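Gram-negative insecticidal protein (Chromobacterium piscinae, PDB 6FBM) acts as an insecticidal toxin that, as a MACPF-family protein, probably assembles into pores in the membranes of target cells. Local coordinates at residues A[70-75]-A[130-135]; A[210-215]-A[257-262]; A[241-246]-A[267-272]. One frame throughout, in Å; residues are numbered along the deposited sequence.

Contact 1. Residues A[70-75]-A[130-135]; sequences HSDFKQ and LWYISL
The hydroxyl of Y132 meets the imidazole of H70 at its edge, near the ring plane: Y132 OH lies 3.2 Å from H70 CE1. The two side chains cross at about a right angle, and it is the phenol oxygen that arrives at the histidine. CE1 sits between two nitrogens and is a polarised carbon that tolerates an oxygen nearby. D72 approaches Y132 from the opposite direction, with its carboxylate turned 38° from the phenol ring and D72 OD2 3.5 Å from Y132 OH, a polar neighbour and not a bond. The other carboxylate oxygen, D72 OD1, accepts a weak hydrogen bond from H70 NE2 at 3.1 Å, bent to 129° at the hydrogen. H70 ND1 also hydrogen-bonds to the backbone O of Y68, and the ring stacks on Y68; together these probably hold the imidazole in its orientation. Y132 CG stands beside its backbone N (chi1 -55°), and the long phenol then spans the distance to strand 64-78. Polar groups suit this partly exposed place. Strands 64-78 and 120-134 are antiparallel neighbours, but the chain turns a corner at L130, where L130 and W131 both face V177: a classic beta bulge in the bent sheet characteristic of the MACPF fold.

Contact 2. Residues A[210-215]-A[257-262]; sequences VGEIKI and QAFSQW
F259 reaches from helix 255-269 onto V210, and each carbon of its side chain finds something in the segment 210-215. Its CB begins the contact, with F259 CB 4.0 Å from V210 CB. CG stands anti to the helix backbone N (chi1 167°), which carries the ring off the helix and lays one face against the valine. F259 CG then comes within 3.5 Å of V210 CB. That methine lies over the middle of the ring, 3.5 Å from the centroid and 12° off the normal, a CH-pi contact. Over that same face the two halves of the ring meet different things. F259 CD1 is 3.5 Å from the methyl V210 CG1, and CE1 continues along the same methyl; F259 CD2 is 3.3 Å from the backbone O of V210, with CE2 following farther out. At the tip, F259 CZ approaches E212 OE2 at 3.9 Å, obliquely, and the carboxylate is turned 60° from the ring.

A beta-branched valine suits the place because its methine and methyls spread across the flat ring, while the exposed E212 keeps its acid at the border. G211 takes positive phi, which glycine accommodates easily, as the chain leaves helix 198-209. One turn of helix 255-269 is further tied by S260 OG, which donates to Q257 O at 2.8 Å. Around this pair, I249 of helix 246-250 touches both V210 and F259, Y206 of helix 198-209 also packs on the phenylalanine, and F259 and W262 both touch L181 of strand 179-187.

Contact 3. Residues A[241-246]-A[267-272]; sequences GKPGMT and LDYATL
Y269, in the last part of the 255-269 segment, packs on the loop that follows strand 232-239, beside the central sheet of the MACPF domain. The one hydrogen bond across the contact is made by backbones: G241 N donates to Y269 O over 3.0 Å, nearly straight at 160°, although the donor stands well above the carbonyl plane. G241 suits its place because its positive phi and extended psi would press a side chain against the preceding carbonyl; separately, its carbonyl carbon lies against the tyrosine, with G241 C 3.2 Å from Y269 CB.

The second kind of contact is CH-pi. K242 CA sits over the middle of the tyrosine ring, 3.8 Å from the centroid and 10° off the normal. Tyrosine suits position 269 because its flat ring offers a broad face to this CA and to the aliphatic lysine chain. Y269 also packs on G45 of the third subunit, and K242 N bonds to S265 OG.

Apolar touching completes the set. The lysine chain runs alongside the phenol in the same direction, its CG anti to the backbone N (chi1 -170°), while its ammonium group leads away. K242 CB is 4.0 Å from Y269 CE2. P243, rigid and apolar, crosses the phenol at about a right angle and places its CD 3.8 Å from Y269 CE1.

All three contacts belong to the MACPF domain and lie on the same side of the chain's centre. Contact 1 closes before the others open, while contacts 2 and 3 interleave: 210-215, 241-246, 257-262, then 267-272. Contacts 2 and 3 share helix 255-269 and have centres about 16 Å apart; they meet where W262 lies against G241 and K242, and M245 against A258. Contacts 1 and 3, about 15 Å apart between centres, reach the same sheet and touch through L130 and W131 on L267 and A270. Contacts 1 and 2, about 20 Å apart between centres, do not touch. Helix 255-269 and the strand after it thus appear to link helices 198-209 and 246-250, which contact 2 meets, with the sheet that holds contact 1.

Contact 1. Residues A[70-75]-A[130-135]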
loop_
_atom_site.group_PDB
_atom_site.type_symbol
_atom_site.label_atom_id
_atom_site.label_comp_id
_atom_site.label_asym_id
_atom_site.label_seq_id
_atom_site.Cartn_x
_atom_site.Cartn_y
_atom_site.Cartn_z
ATOM N N HIS A 70 -18.381 -23.084 8.396
ATOM C CA HIS A 70 -19.832 -23.244 8.220
ATOM C C HIS A 70 -20.641 -22.152 8.928
ATOM O O HIS A 70 -20.101 -21.389 9.733
ATOM C CB HIS A 70 -20.298 -24.649 8.657
ATOM C CG HIS A 70 -20.492 -24.768 10.125
ATOM N ND1 HIS A 70 -19.492 -24.489 11.032
ATOM C CD2 HIS A 70 -21.619 -24.960 10.853
ATOM C CE1 HIS A 70 -19.970 -24.605 12.262
ATOM N NE2 HIS A 70 -21.257 -24.902 12.185
ATOM N N SER A 71 -21.940 -22.129 8.615
ATOM C CA SER A 71 -22.926 -21.164 9.141
ATOM C C SER A 71 -23.885 -21.828 10.134
ATOM O O SER A 71 -24.554 -22.789 9.789
ATOM C CB SER A 71 -23.731 -20.557 7.998
ATOM O OG SER A 71 -22.947 -19.597 7.328
ATOM N N ASP A 72 -23.932 -21.301 11.360
ATOM C CA ASP A 72 -24.946 -21.689 12.355
ATOM C C ASP A 72 -26.003 -20.610 12.304
ATOM O O ASP A 72 -25.714 -19.412 12.398
ATOM C CB ASP A 72 -24.368 -21.828 13.780
ATOM C CG ASP A 72 -23.561 -23.140 13.976
ATOM O OD1 ASP A 72 -24.009 -24.160 13.397
ATOM O OD2 ASP A 72 -22.495 -23.158 14.693
ATOM N N PHE A 73 -27.248 -21.034 12.151
ATOM C CA PHE A 73 -28.384 -20.137 12.148
ATOM C C PHE A 73 -29.174 -20.356 13.434
ATOM O O PHE A 73 -29.495 -21.472 13.779
ATOM C CB PHE A 73 -29.235 -20.437 10.936
ATOM C CG PHE A 73 -30.359 -19.490 10.758
ATOM C CD1 PHE A 73 -30.158 -18.277 10.112
ATOM C CD2 PHE A 73 -31.637 -19.809 11.245
ATOM C CE1 PHE A 73 -31.209 -17.388 9.954
ATOM C CE2 PHE A 73 -32.698 -18.926 11.095
ATOM C CZ PHE A 73 -32.481 -17.714 10.457
ATOM N N LYS A 74 -29.477 -19.287 14.150
ATOM C CA LYS A 74 -30.162 -19.390 15.447
ATOM C C LYS A 74 -31.191 -18.294 15.564
ATOM O O LYS A 74 -30.934 -17.173 15.152
ATOM C CB LYS A 74 -29.188 -19.220 16.596
ATOM C CG LYS A 74 -28.515 -20.509 17.042
ATOM C CD LYS A 74 -27.483 -20.304 18.145
ATOM C CE LYS A 74 -26.012 -20.109 17.726
ATOM N NZ LYS A 74 -25.018 -21.074 18.282
ATOM N N GLN A 75 -32.340 -18.617 16.147
ATOM C CA GLN A 75 -33.360 -17.619 16.471
ATOM C C GLN A 75 -33.830 -17.754 17.906
ATOM O O GLN A 75 -34.150 -18.842 18.367
ATOM C CB GLN A 75 -34.551 -17.757 15.547
ATOM C CG GLN A 75 -34.256 -17.339 14.107
ATOM C CD GLN A 75 -35.510 -17.311 13.280
ATOM O OE1 GLN A 75 -36.183 -18.333 13.143
ATOM N NE2 GLN A 75 -35.848 -16.140 12.743
ATOM N N LEU A 130 -15.376 -19.822 11.441
ATOM C CA LEU A 130 -14.191 -20.299 10.752
ATOM C C LEU A 130 -13.548 -21.423 11.580
ATOM O O LEU A 130 -13.207 -22.471 11.042
ATOM C CB LEU A 130 -13.218 -19.136 10.517
ATOM C CG LEU A 130 -13.841 -17.946 9.781
ATOM C CD1 LEU A 130 -12.891 -16.780 9.789
ATOM C CD2 LEU A 130 -14.253 -18.272 8.354
ATOM N N TRP A 131 -13.359 -21.192 12.876
ATOM C CA TRP A 131 -12.846 -22.216 13.765
ATOM C C TRP A 131 -13.310 -22.008 15.183
ATOM O O TRP A 131 -13.839 -20.945 15.519
ATOM C CB TRP A 131 -11.314 -22.261 13.734
ATOM C CG TRP A 131 -10.688 -20.955 13.917
ATOM C CD1 TRP A 131 -10.392 -20.375 15.094
ATOM C CD2 TRP A 131 -10.243 -20.068 12.892
ATOM N NE1 TRP A 131 -9.747 -19.151 14.880
ATOM C CE2 TRP A 131 -9.619 -18.975 13.525
ATOM C CE3 TRP A 131 -10.228 -20.135 11.504
ATOM C CZ2 TRP A 131 -9.097 -17.905 12.815
ATOM C CZ3 TRP A 131 -9.695 -19.091 10.795
ATOM C CH2 TRP A 131 -9.135 -17.987 11.445
ATOM N N TYR A 132 -13.137 -23.051 15.992
ATOM C CA TYR A 132 -13.337 -22.991 17.414
ATOM C C TYR A 132 -11.955 -23.052 18.042
ATOM O O TYR A 132 -11.054 -23.716 17.527
ATOM C CB TYR A 132 -14.198 -24.160 17.898
ATOM C CG TYR A 132 -15.552 -24.301 17.214
ATOM C CD1 TYR A 132 -16.659 -23.600 17.695
ATOM C CD2 TYR A 132 -15.750 -25.159 16.124
ATOM C CE1 TYR A 132 -17.919 -23.714 17.103
ATOM C CE2 TYR A 132 -17.003 -25.278 15.514
ATOM C CZ TYR A 132 -18.097 -24.552 16.002
ATOM O OH TYR A 132 -19.378 -24.635 15.426
ATOM N N ILE A 133 -11.777 -22.325 19.131
ATOM C CA ILE A 133 -10.596 -22.470 19.964
ATOM C C ILE A 133 -11.144 -22.939 21.297
ATOM O O ILE A 133 -12.208 -22.471 21.733
ATOM C CB ILE A 133 -9.797 -21.173 20.161
ATOM C CG1 ILE A 133 -9.667 -20.408 18.835
ATOM C CG2 ILE A 133 -8.443 -21.498 20.759
ATOM C CD1 ILE A 133 -9.007 -19.063 18.945
ATOM N N SER A 134 -10.451 -23.885 21.921
ATOM C CA SER A 134 -10.875 -24.394 23.221
ATOM C C SER A 134 -9.674 -24.580 24.120
ATOM O O SER A 134 -8.570 -24.832 23.656
ATOM C CB SER A 134 -11.639 -25.697 23.062
ATOM O OG SER A 134 -10.836 -26.661 22.401
ATOM N N LEU A 135 -9.917 -24.379 25.406
ATOM C CA LEU A 135 -8.910 -24.515 26.442
ATOM C C LEU A 135 -9.018 -25.877 27.129
ATOM O O LEU A 135 -10.028 -26.585 26.980
ATOM C CB LEU A 135 -9.118 -23.434 27.501
ATOM C CG LEU A 135 -8.983 -21.994 27.004
ATOM C CD1 LEU A 135 -9.114 -21.046 28.176
ATOM C CD2 LEU A 135 -7.651 -21.761 26.310
#

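Contact 2. Residues A[210-215]-A[257-262]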
loop_
_atom_site.group_PDB
_atom_site.type_symbol
_atom_site.label_atom_id
_atom_site.label_comp_id
_atom_site.label_asym_id
_atom_site.label_seq_id
_atom_site.Cartn_x
_atom_site.Cartn_y
_atom_site.Cartn_z
ATOM N N VAL A 210 -29.623 -10.428 2.832
ATOM C CA VAL A 210 -28.289 -10.868 2.503
ATOM C C VAL A 210 -28.191 -11.674 1.220
ATOM O O VAL A 210 -27.126 -12.096 0.846
ATOM C CB VAL A 210 -27.667 -11.670 3.694
ATOM C CG1 VAL A 210 -27.753 -10.854 4.984
ATOM C CG2 VAL A 210 -28.219 -13.050 3.841
ATOM N N GLY A 211 -29.304 -11.925 0.568
ATOM C CA GLY A 211 -29.306 -12.576 -0.741
ATOM C C GLY A 211 -29.233 -14.081 -0.710
ATOM O O GLY A 211 -29.041 -14.696 -1.753
ATOM N N GLU A 212 -29.398 -14.702 0.455
ATOM C CA GLU A 212 -29.485 -16.163 0.489
ATOM C C GLU A 212 -30.772 -16.674 -0.160
ATOM O O GLU A 212 -30.792 -17.787 -0.723
ATOM C CB GLU A 212 -29.327 -16.698 1.901
ATOM C CG GLU A 212 -27.887 -16.618 2.405
ATOM C CD GLU A 212 -27.774 -16.777 3.899
ATOM O OE1 GLU A 212 -28.638 -17.496 4.481
ATOM O OE2 GLU A 212 -26.797 -16.217 4.466
ATOM N N ILE A 213 -31.828 -15.859 -0.111
ATOM C CA ILE A 213 -32.974 -16.058 -0.991
ATOM C C ILE A 213 -33.199 -14.791 -1.799
ATOM O O ILE A 213 -32.798 -13.709 -1.406
ATOM C CB ILE A 213 -34.243 -16.488 -0.231
ATOM C CG1 ILE A 213 -34.740 -15.382 0.716
ATOM C CG2 ILE A 213 -33.983 -17.765 0.555
ATOM C CD1 ILE A 213 -35.973 -15.771 1.480
ATOM N N LYS A 214 -33.833 -14.961 -2.954
ATOM C CA LYS A 214 -34.510 -13.842 -3.615
ATOM C C LYS A 214 -35.988 -14.092 -3.455
ATOM O O LYS A 214 -36.436 -15.222 -3.597
ATOM C CB LYS A 214 -34.137 -13.684 -5.095
ATOM C CG LYS A 214 -34.663 -12.374 -5.722
ATOM C CD LYS A 214 -35.797 -12.564 -6.745
ATOM C CE LYS A 214 -35.318 -12.795 -8.161
ATOM N NZ LYS A 214 -36.454 -12.940 -9.124
ATOM N N ILE A 215 -36.718 -13.033 -3.118
ATOM C CA ILE A 215 -38.158 -13.110 -2.949
ATOM C C ILE A 215 -38.746 -12.548 -4.230
ATOM O O ILE A 215 -38.340 -11.479 -4.680
ATOM C CB ILE A 215 -38.623 -12.267 -1.758
ATOM C CG1 ILE A 215 -37.915 -12.739 -0.499
ATOM C CG2 ILE A 215 -40.138 -12.327 -1.605
ATOM C CD1 ILE A 215 -38.458 -12.150 0.798
ATOM N N GLN A 257 -24.497 -7.448 -2.082
ATOM C CA GLN A 257 -23.068 -7.232 -2.343
ATOM C C GLN A 257 -22.333 -6.828 -1.080
ATOM O O GLN A 257 -21.227 -7.316 -0.828
ATOM C CB GLN A 257 -22.801 -6.145 -3.426
ATOM C CG GLN A 257 -21.327 -5.706 -3.622
ATOM C CD GLN A 257 -20.463 -6.674 -4.464
ATOM O OE1 GLN A 257 -20.920 -7.749 -4.869
ATOM N NE2 GLN A 257 -19.212 -6.308 -4.687
ATOM N N ALA A 258 -22.912 -5.896 -0.323
ATOM C CA ALA A 258 -22.322 -5.477 0.952
ATOM C C ALA A 258 -22.192 -6.664 1.907
ATOM O O ALA A 258 -21.217 -6.780 2.622
ATOM C CB ALA A 258 -23.125 -4.364 1.582
ATOM N N PHE A 259 -23.180 -7.546 1.906
ATOM C CA PHE A 259 -23.107 -8.733 2.729
ATOM C C PHE A 259 -21.991 -9.659 2.240
ATOM O O PHE A 259 -21.234 -10.184 3.062
ATOM C CB PHE A 259 -24.416 -9.465 2.765
ATOM C CG PHE A 259 -24.296 -10.854 3.347
ATOM C CD1 PHE A 259 -24.301 -11.040 4.729
ATOM C CD2 PHE A 259 -24.216 -11.988 2.501
ATOM C CE1 PHE A 259 -24.227 -12.292 5.250
ATOM C CE2 PHE A 259 -24.108 -13.239 3.030
ATOM C CZ PHE A 259 -24.102 -13.397 4.419
ATOM N N SER A 260 -21.890 -9.884 0.925
ATOM C CA SER A 260 -20.860 -10.773 0.391
ATOM C C SER A 260 -19.460 -10.200 0.647
ATOM O O SER A 260 -18.512 -10.964 0.805
ATOM C CB SER A 260 -21.053 -11.076 -1.093
ATOM O OG SER A 260 -20.689 -9.931 -1.800
ATOM N N GLN A 261 -19.328 -8.877 0.710
ATOM C CA GLN A 261 -18.049 -8.279 1.099
ATOM C C GLN A 261 -17.693 -8.578 2.555
ATOM O O GLN A 261 -16.549 -8.873 2.861
ATOM C CB GLN A 261 -18.050 -6.757 0.892
ATOM C CG GLN A 261 -17.759 -6.285 -0.515
ATOM C CD GLN A 261 -17.902 -4.775 -0.640
ATOM O OE1 GLN A 261 -17.518 -4.019 0.247
ATOM N NE2 GLN A 261 -18.431 -4.336 -1.775
ATOM N N TRP A 262 -18.678 -8.461 3.442
ATOM C CA TRP A 262 -18.524 -8.809 4.852
ATOM C C TRP A 262 -18.200 -10.303 4.988
ATOM O O TRP A 262 -17.267 -10.662 5.662
ATOM C CB TRP A 262 -19.781 -8.411 5.639
ATOM C CG TRP A 262 -19.752 -8.780 7.064
ATOM C CD1 TRP A 262 -19.296 -8.012 8.092
ATOM C CD2 TRP A 262 -20.211 -9.988 7.629
ATOM N NE1 TRP A 262 -19.442 -8.687 9.277
ATOM C CE2 TRP A 262 -19.999 -9.906 9.014
ATOM C CE3 TRP A 262 -20.773 -11.139 7.097
ATOM C CZ2 TRP A 262 -20.321 -10.945 9.883
ATOM C CZ3 TRP A 262 -21.108 -12.194 7.979
ATOM C CH2 TRP A 262 -20.879 -12.077 9.348
#

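Contact 3. Residues A[241-246]-A[267-272]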
loop_
_atom_site.group_PDB
_atom_site.type_symbol
_atom_site.label_atom_id
_atom_site.label_comp_id
_atom_site.label_asym_id
_atom_site.label_seq_id
_atom_site.Cartn_x
_atom_site.Cartn_y
_atom_site.Cartn_z
ATOM N N GLY A 241 -15.797 -9.518 11.461
ATOM C CA GLY A 241 -15.992 -9.101 10.075
ATOM C C GLY A 241 -15.616 -7.656 9.858
ATOM O O GLY A 241 -15.312 -6.912 10.800
ATOM N N LYS A 242 -15.574 -7.277 8.592
ATOM C CA LYS A 242 -15.240 -5.903 8.201
ATOM C C LYS A 242 -16.219 -4.930 8.875
ATOM O O LYS A 242 -17.440 -5.153 8.818
ATOM C CB LYS A 242 -15.332 -5.749 6.696
ATOM C CG LYS A 242 -14.777 -4.454 6.171
ATOM C CD LYS A 242 -14.776 -4.376 4.667
ATOM C CE LYS A 242 -13.776 -3.282 4.214
ATOM N NZ LYS A 242 -14.143 -2.348 3.099
ATOM N N PRO A 243 -15.699 -3.881 9.542
ATOM C CA PRO A 243 -16.596 -2.974 10.250
ATOM C C PRO A 243 -17.308 -2.014 9.305
ATOM O O PRO A 243 -16.887 -1.825 8.172
ATOM C CB PRO A 243 -15.654 -2.223 11.202
ATOM C CG PRO A 243 -14.341 -2.201 10.494
ATOM C CD PRO A 243 -14.288 -3.466 9.664
ATOM N N GLY A 244 -18.405 -1.440 9.782
ATOM C CA GLY A 244 -19.171 -0.450 9.037
ATOM C C GLY A 244 -19.912 -0.988 7.834
ATOM O O GLY A 244 -20.225 -0.238 6.906
ATOM N N MET A 245 -20.228 -2.283 7.850
ATOM C CA MET A 245 -20.975 -2.891 6.754
ATOM C C MET A 245 -22.447 -3.036 7.049
ATOM O O MET A 245 -23.217 -3.251 6.130
ATOM C CB MET A 245 -20.394 -4.251 6.415
ATOM C CG MET A 245 -18.933 -4.200 6.015
ATOM S SD MET A 245 -18.709 -3.210 4.516
ATOM C CE MET A 245 -19.144 -4.411 3.307
ATOM N N THR A 246 -22.861 -2.919 8.305
ATOM C CA THR A 246 -24.207 -3.315 8.628
ATOM C C THR A 246 -25.223 -2.332 8.084
ATOM O O THR A 246 -26.296 -2.759 7.667
ATOM C CB THR A 246 -24.407 -3.553 10.124
ATOM O OG1 THR A 246 -24.119 -2.369 10.835
ATOM C CG2 THR A 246 -23.486 -4.680 10.613
ATOM N N LEU A 267 -12.107 -13.859 7.146
ATOM C CA LEU A 267 -10.790 -14.360 7.507
ATOM C C LEU A 267 -9.845 -13.309 8.029
ATOM O O LEU A 267 -8.999 -13.585 8.878
ATOM C CB LEU A 267 -10.150 -15.131 6.368
ATOM C CG LEU A 267 -8.968 -16.078 6.763
ATOM C CD1 LEU A 267 -9.288 -17.063 7.881
ATOM C CD2 LEU A 267 -8.515 -16.821 5.519
ATOM N N ASP A 268 -9.981 -12.105 7.543
ATOM C CA ASP A 268 -9.096 -11.004 7.909
ATOM C C ASP A 268 -9.631 -10.257 9.123
ATOM O O ASP A 268 -8.896 -9.512 9.776
ATOM C CB ASP A 268 -8.914 -10.020 6.743
ATOM C CG ASP A 268 -8.510 -10.703 5.429
ATOM O OD1 ASP A 268 -7.505 -11.390 5.483
ATOM O OD2 ASP A 268 -9.166 -10.580 4.371
ATOM N N TYR A 269 -10.909 -10.431 9.436
ATOM C CA TYR A 269 -11.525 -9.709 10.537
ATOM C C TYR A 269 -12.165 -10.611 11.570
ATOM O O TYR A 269 -13.036 -10.163 12.301
ATOM C CB TYR A 269 -12.592 -8.788 9.971
ATOM C CG TYR A 269 -12.039 -7.686 9.139
ATOM C CD1 TYR A 269 -11.638 -6.500 9.744
ATOM C CD2 TYR A 269 -11.920 -7.805 7.755
ATOM C CE1 TYR A 269 -11.173 -5.445 8.995
ATOM C CE2 TYR A 269 -11.429 -6.757 6.997
ATOM C CZ TYR A 269 -11.078 -5.572 7.619
ATOM O OH TYR A 269 -10.619 -4.500 6.882
ATOM N N ALA A 270 -11.763 -11.882 11.615
ATOM C CA ALA A 270 -12.395 -12.850 12.502
ATOM C C ALA A 270 -12.162 -12.507 13.962
ATOM O O ALA A 270 -11.078 -12.071 14.317
ATOM C CB ALA A 270 -11.889 -14.247 12.215
ATOM N N THR A 271 -13.210 -12.667 14.762
ATOM C CA THR A 271 -13.134 -12.543 16.215
ATOM C C THR A 271 -14.000 -13.602 16.855
ATOM O O THR A 271 -14.725 -14.307 16.182
ATOM C CB THR A 271 -13.621 -11.182 16.751
ATOM O OG1 THR A 271 -15.030 -11.056 16.511
ATOM C CG2 THR A 271 -12.897 -10.032 16.053
ATOM N N LEU A 272 -13.886 -13.732 18.167
ATOM C CA LEU A 272 -14.815 -14.483 18.958
ATOM C C LEU A 272 -16.156 -13.888 18.600
ATOM O O LEU A 272 -16.305 -12.689 18.589
ATOM C CB LEU A 272 -14.504 -14.314 20.445
ATOM C CG LEU A 272 -15.514 -14.842 21.469
ATOM C CD1 LEU A 272 -14.786 -15.241 22.757
ATOM C CD2 LEU A 272 -16.544 -13.819 21.837
#